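Local coordinates for protein sulfate adenylyltransferase, adenylylsulfate kinase (Thiobacillus denitrificans, PDB 3CR8) that is a hexameric APS kinase that uses ATP to phosphorylate adenosine 5'-phosphosulfate to 3'-phosphoadenylyl sulfate, and lacks ATP sulfurylase activity, at residues A[161-166]-A[228-233]; A[45-50]-A[232-237]. All blocks are in the same frame, centred on the assembly; numbering follows the deposited sequence.

Interaction 1 (A[161-166]-A[228-233]); sequences RGWRRI and TTQLSL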
loop_
_atom_site.group_PDB
_atom_site.type_symbol
_atom_site.label_atom_id
_atom_site.label_comp_id
_atom_site.label_asym_id
_atom_site.label_seq_id
_atom_site.Cartn_x
_atom_site.Cartn_y
_atom_site.Cartn_z
ATOM N N ARG A 161 -14.412 -5.658 37.668
ATOM C CA ARG A 161 -13.312 -6.149 36.863
ATOM C C ARG A 161 -12.488 -7.186 37.594
ATOM O O ARG A 161 -11.607 -7.808 37.006
ATOM C CB ARG A 161 -12.439 -4.988 36.432
ATOM C CG ARG A 161 -13.084 -4.188 35.362
ATOM C CD ARG A 161 -12.465 -4.529 34.049
ATOM N NE ARG A 161 -11.563 -3.461 33.666
ATOM C CZ ARG A 161 -10.673 -3.554 32.699
ATOM N NH1 ARG A 161 -10.545 -4.677 32.022
ATOM N NH2 ARG A 161 -9.904 -2.522 32.429
ATOM N N GLY A 162 -12.783 -7.367 38.877
ATOM C CA GLY A 162 -12.055 -8.310 39.709
ATOM C C GLY A 162 -10.631 -7.900 40.051
ATOM O O GLY A 162 -9.841 -8.726 40.473
ATOM N N TRP A 163 -10.313 -6.624 39.867
ATOM C CA TRP A 163 -8.979 -6.098 40.083
ATOM C C TRP A 163 -8.727 -5.926 41.566
ATOM O O TRP A 163 -9.665 -5.738 42.320
ATOM C CB TRP A 163 -8.866 -4.721 39.430
ATOM C CG TRP A 163 -8.723 -4.709 37.945
ATOM C CD1 TRP A 163 -9.089 -5.684 37.070
ATOM C CD2 TRP A 163 -8.199 -3.643 37.169
ATOM N NE1 TRP A 163 -8.800 -5.298 35.785
ATOM C CE2 TRP A 163 -8.254 -4.043 35.819
ATOM C CE3 TRP A 163 -7.665 -2.392 37.485
ATOM C CZ2 TRP A 163 -7.806 -3.232 34.775
ATOM C CZ3 TRP A 163 -7.224 -1.577 36.448
ATOM C CH2 TRP A 163 -7.304 -1.999 35.102
ATOM N N ARG A 164 -7.463 -5.961 41.987
ATOM C CA ARG A 164 -7.109 -5.697 43.388
ATOM C C ARG A 164 -5.954 -4.697 43.527
ATOM O O ARG A 164 -6.071 -3.627 44.128
ATOM C CB ARG A 164 -6.712 -6.990 44.095
ATOM C CG ARG A 164 -7.825 -8.004 44.317
ATOM C CD ARG A 164 -7.307 -9.260 45.006
ATOM N NE ARG A 164 -6.538 -10.143 44.119
ATOM C CZ ARG A 164 -5.659 -11.058 44.544
ATOM N NH1 ARG A 164 -5.434 -11.196 45.846
ATOM N NH2 ARG A 164 -4.998 -11.835 43.676
ATOM N N ARG A 165 -4.821 -5.073 42.957
ATOM C CA ARG A 165 -3.572 -4.324 43.049
ATOM C C ARG A 165 -3.440 -3.534 41.746
ATOM O O ARG A 165 -3.547 -4.123 40.654
ATOM C CB ARG A 165 -2.434 -5.343 43.180
ATOM C CG ARG A 165 -1.052 -4.810 43.360
ATOM C CD ARG A 165 -0.073 -5.871 42.909
ATOM N NE ARG A 165 1.182 -5.790 43.632
ATOM C CZ ARG A 165 1.440 -6.531 44.691
ATOM N NH1 ARG A 165 0.519 -7.389 45.119
ATOM N NH2 ARG A 165 2.608 -6.418 45.310
ATOM N N ILE A 166 -3.203 -2.218 41.858
ATOM C CA ILE A 166 -3.295 -1.301 40.720
ATOM C C ILE A 166 -2.244 -0.190 40.757
ATOM O O ILE A 166 -2.180 0.593 41.715
ATOM C CB ILE A 166 -4.706 -0.666 40.653
ATOM C CG1 ILE A 166 -5.793 -1.748 40.633
ATOM C CG2 ILE A 166 -4.843 0.216 39.453
ATOM C CD1 ILE A 166 -7.192 -1.228 40.923
ATOM N N THR A 228 -6.146 -5.602 31.476
ATOM C CA THR A 228 -5.125 -5.212 32.422
ATOM C C THR A 228 -5.006 -3.682 32.606
ATOM O O THR A 228 -4.264 -3.194 33.467
ATOM C CB THR A 228 -3.814 -5.814 31.942
ATOM O OG1 THR A 228 -3.544 -6.985 32.722
ATOM C CG2 THR A 228 -2.639 -4.790 32.026
ATOM N N THR A 229 -5.770 -2.932 31.821
ATOM C CA THR A 229 -5.594 -1.504 31.742
ATOM C C THR A 229 -6.955 -0.895 31.880
ATOM O O THR A 229 -7.919 -1.529 31.495
ATOM C CB THR A 229 -5.021 -1.134 30.373
ATOM O OG1 THR A 229 -3.842 -1.921 30.138
ATOM C CG2 THR A 229 -4.693 0.354 30.310
ATOM N N GLN A 230 -7.010 0.311 32.447
ATOM C CA GLN A 230 -8.218 1.127 32.553
ATOM C C GLN A 230 -7.901 2.553 32.281
ATOM O O GLN A 230 -6.833 3.028 32.702
ATOM C CB GLN A 230 -8.790 1.069 33.967
ATOM C CG GLN A 230 -10.034 0.207 34.068
ATOM C CD GLN A 230 -11.187 0.812 33.288
ATOM O OE1 GLN A 230 -12.059 0.107 32.778
ATOM N NE2 GLN A 230 -11.174 2.127 33.173
ATOM N N LEU A 231 -8.808 3.249 31.586
ATOM C CA LEU A 231 -8.661 4.706 31.376
ATOM C C LEU A 231 -9.742 5.457 32.152
ATOM O O LEU A 231 -10.897 5.063 32.170
ATOM C CB LEU A 231 -8.698 5.089 29.893
ATOM C CG LEU A 231 -8.704 6.589 29.562
ATOM C CD1 LEU A 231 -7.376 7.261 29.840
ATOM C CD2 LEU A 231 -9.081 6.793 28.113
ATOM N N SER A 232 -9.363 6.522 32.827
ATOM C CA SER A 232 -10.344 7.273 33.579
ATOM C C SER A 232 -9.808 8.671 33.734
ATOM O O SER A 232 -8.619 8.872 33.613
ATOM C CB SER A 232 -10.579 6.628 34.932
ATOM O OG SER A 232 -11.866 6.941 35.389
ATOM N N LEU A 233 -10.669 9.644 33.980
ATOM C CA LEU A 233 -10.193 11.022 34.130
ATOM C C LEU A 233 -10.113 11.427 35.587
ATOM O O LEU A 233 -10.920 11.007 36.417
ATOM C CB LEU A 233 -11.063 12.004 33.342
ATOM C CG LEU A 233 -11.234 11.525 31.901
ATOM C CD1 LEU A 233 -12.234 12.381 31.161
ATOM C CD2 LEU A 233 -9.892 11.519 31.196
#
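At strand 229-231, an outermost strand of the five-stranded parallel sheet in the ATP-sulfurylase region, Trp163 and Arg161 reach across to Thr228, Thr229 and Gln230. The indole meets the strand with its benzo edge: Trp163 CH2 lies 3.4 Å from Thr229 C, near the ring plane, and 3.6 Å from Gln230 CB. Its CZ2 is 3.6 Å from Thr228 C. The Arg161 chain bends at chi2 and chi3, which carries the guanidinium to Thr229 O. Arg161 NH2 is placed 2.4 Å from Thr229 O, too short to trust, with an N-H...O angle of 125°, so this hydrogen bond is doubtful in detail. NH1 of the same guanidinium binds Ala226 O. The sheet has strand order 3-2-1-4-5, as in Rossmann-like folds, and the loop enters its first strand, 166-169, after a Schellman motif: Gly162, with phi 71°, closes helix 151-160 through Trp163 N to Phe158 O and Gly162 N to Val159 O. That turn brings both side chains to the same strand, with Trp163 CZ2 above one face of the Arg161 guanidinium, displaced toward its rim. Gln230 CG sits at the guanidinium edge, the Gln230 amide plane turned 80° from it.

Interaction 2 (A[45-50]-A[232-237]); sequences LEMLMT and SLLPAP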
loop_
_atom_site.group_PDB
_atom_site.type_symbol
_atom_site.label_atom_id
_atom_site.label_comp_id
_atom_site.label_asym_id
_atom_site.label_seq_id
_atom_site.Cartn_x
_atom_site.Cartn_y
_atom_site.Cartn_z
ATOM N N LEU A 45 -13.004 21.816 44.901
ATOM C CA LEU A 45 -14.291 21.506 45.491
ATOM C C LEU A 45 -14.742 20.118 45.096
ATOM O O LEU A 45 -15.075 19.313 45.948
ATOM C CB LEU A 45 -15.359 22.537 45.112
ATOM C CG LEU A 45 -16.768 22.200 45.634
ATOM C CD1 LEU A 45 -16.736 22.115 47.114
ATOM C CD2 LEU A 45 -17.819 23.188 45.179
ATOM N N GLU A 46 -14.744 19.827 43.805
ATOM C CA GLU A 46 -15.145 18.508 43.328
ATOM C C GLU A 46 -14.295 17.370 43.925
ATOM O O GLU A 46 -14.798 16.314 44.333
ATOM C CB GLU A 46 -15.056 18.474 41.819
ATOM C CG GLU A 46 -15.567 17.219 41.226
ATOM C CD GLU A 46 -15.444 17.225 39.727
ATOM O OE1 GLU A 46 -15.097 18.286 39.167
ATOM O OE2 GLU A 46 -15.679 16.164 39.108
ATOM N N MET A 47 -12.991 17.584 43.972
ATOM C CA MET A 47 -12.119 16.626 44.620
ATOM C C MET A 47 -12.564 16.404 46.068
ATOM O O MET A 47 -12.646 15.264 46.548
ATOM C CB MET A 47 -10.655 17.089 44.577
ATOM C CG MET A 47 -10.018 17.094 43.193
ATOM S SD MET A 47 -9.380 15.487 42.722
ATOM C CE MET A 47 -10.893 14.612 42.394
ATOM N N LEU A 48 -12.846 17.496 46.774
ATOM C CA LEU A 48 -13.168 17.374 48.183
ATOM C C LEU A 48 -14.557 16.769 48.332
ATOM O O LEU A 48 -14.785 15.818 49.080
ATOM C CB LEU A 48 -13.110 18.729 48.859
ATOM C CG LEU A 48 -13.643 18.672 50.283
ATOM C CD1 LEU A 48 -12.495 18.297 51.206
ATOM C CD2 LEU A 48 -14.250 20.006 50.657
ATOM N N MET A 49 -15.479 17.306 47.559
ATOM C CA MET A 49 -16.873 16.905 47.645
ATOM C C MET A 49 -17.002 15.420 47.394
ATOM O O MET A 49 -18.002 14.816 47.726
ATOM C CB MET A 49 -17.691 17.683 46.609
ATOM C CG MET A 49 -19.079 17.951 47.019
ATOM S SD MET A 49 -19.541 19.528 46.399
ATOM C CE MET A 49 -19.011 19.441 44.688
ATOM N N THR A 50 -15.972 14.831 46.811
ATOM C CA THR A 50 -16.149 13.565 46.126
ATOM C C THR A 50 -15.333 12.429 46.744
ATOM O O THR A 50 -15.499 11.269 46.393
ATOM C CB THR A 50 -15.873 13.738 44.616
ATOM O OG1 THR A 50 -17.002 13.277 43.875
ATOM C CG2 THR A 50 -14.608 13.011 44.171
ATOM N N SER A 232 -9.363 6.522 32.827
ATOM C CA SER A 232 -10.344 7.273 33.579
ATOM C C SER A 232 -9.808 8.671 33.734
ATOM O O SER A 232 -8.619 8.872 33.613
ATOM C CB SER A 232 -10.579 6.628 34.932
ATOM O OG SER A 232 -11.866 6.941 35.389
ATOM N N LEU A 233 -10.669 9.644 33.980
ATOM C CA LEU A 233 -10.193 11.022 34.130
ATOM C C LEU A 233 -10.113 11.427 35.587
ATOM O O LEU A 233 -10.920 11.007 36.417
ATOM C CB LEU A 233 -11.063 12.004 33.342
ATOM C CG LEU A 233 -11.234 11.525 31.901
ATOM C CD1 LEU A 233 -12.234 12.381 31.161
ATOM C CD2 LEU A 233 -9.892 11.519 31.196
ATOM N N LEU A 234 -9.110 12.238 35.876
ATOM C CA LEU A 234 -8.828 12.744 37.208
ATOM C C LEU A 234 -9.021 14.257 37.213
ATOM O O LEU A 234 -8.149 15.002 36.758
ATOM C CB LEU A 234 -7.373 12.433 37.549
ATOM C CG LEU A 234 -6.835 12.561 38.977
ATOM C CD1 LEU A 234 -5.552 13.295 38.885
ATOM C CD2 LEU A 234 -7.773 13.338 39.857
ATOM N N PRO A 235 -10.152 14.721 37.748
ATOM C CA PRO A 235 -10.573 16.117 37.627
ATOM C C PRO A 235 -9.791 16.983 38.580
ATOM O O PRO A 235 -10.109 16.998 39.756
ATOM C CB PRO A 235 -12.041 16.084 38.079
ATOM C CG PRO A 235 -12.348 14.636 38.444
ATOM C CD PRO A 235 -11.025 13.977 38.658
ATOM N N ALA A 236 -8.792 17.696 38.082
ATOM C CA ALA A 236 -7.910 18.489 38.920
ATOM C C ALA A 236 -6.920 19.177 38.010
ATOM O O ALA A 236 -6.756 18.785 36.857
ATOM C CB ALA A 236 -7.291 17.623 39.961
ATOM N N PRO A 237 -6.226 20.194 38.523
ATOM C CA PRO A 237 -5.206 20.694 37.596
ATOM C C PRO A 237 -4.023 19.811 37.981
ATOM O O PRO A 237 -4.008 19.306 39.113
ATOM C CB PRO A 237 -4.946 22.142 38.043
ATOM C CG PRO A 237 -5.911 22.395 39.259
ATOM C CD PRO A 237 -6.443 21.055 39.674
#
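The carboxylate of Glu46 presents one flat face to the Pro235 ring: Pro235 CB stands above the plane rather than in it, 3.8 Å from Glu46 OE2 and 3.9 Å from Glu46 OE1. Pro235 CG is offset to the OE2 side, 3.7 Å from that oxygen. The two side chains cross at about a right angle, and the extended Glu46 chain, with CG anti to the backbone N (chi1 -174°), carries the group out to this position. Its OE1 also accepts a hydrogen bond from His141 NE2, which gives the buried carboxylate a polar partner outside the two segments.

One residue on, Met47 bends at chi2 (-84°) and chi3 (73°), and these bends turn the thioether toward the loop. Met47 SD lies 3.9 Å from Leu234 CD2 and 4.1 Å from Ala236 CB, while Met47 CE packs 3.8 Å from Pro235 CD. The same sulfur comes 3.4 Å from Pro235 O, a close approach with no hydrogen bond. Cutting Met47 back to an alanine here removes the thioether, and is likely to open a gap between helix and loop that leaves Leu234 CD2, Pro235 CD and Ala236 CB without their apolar neighbour.

No hydrogen bond spans the two segments, so the contact rests on van der Waals packing. The loop is tied elsewhere by backbone hydrogen bonds of Leu234 with Val200 and Ala236 with Gly201. The contact is a side-chain interface joining helix 39-50, in the PUA-like region, to the loop after strand 229-231, in the ATP-sulfurylase region, consistent with a junction of domains in one chain.

How the interactions relate
Interactions 1 and 2 follow one another along a single run of chain: 228-233 and 232-237 share Ser232 and Leu233, although neither of these two residues touches the partner segment in either contact. The contacts are about 18 Å apart, centre to centre, with no other touch between them. Interaction 1 joins parts of the ATP-sulfurylase region to each other, whereas interaction 2 ties that region to the PUA-like one. They differ in surroundings too, since another subunit packs through its Gln531 and Glu538 on Trp163 and Thr228, while no other chain reaches the segments of interaction 2. Both lie away from the predicted ATP-binding residues Gly376 to Ser383 of the kinase region.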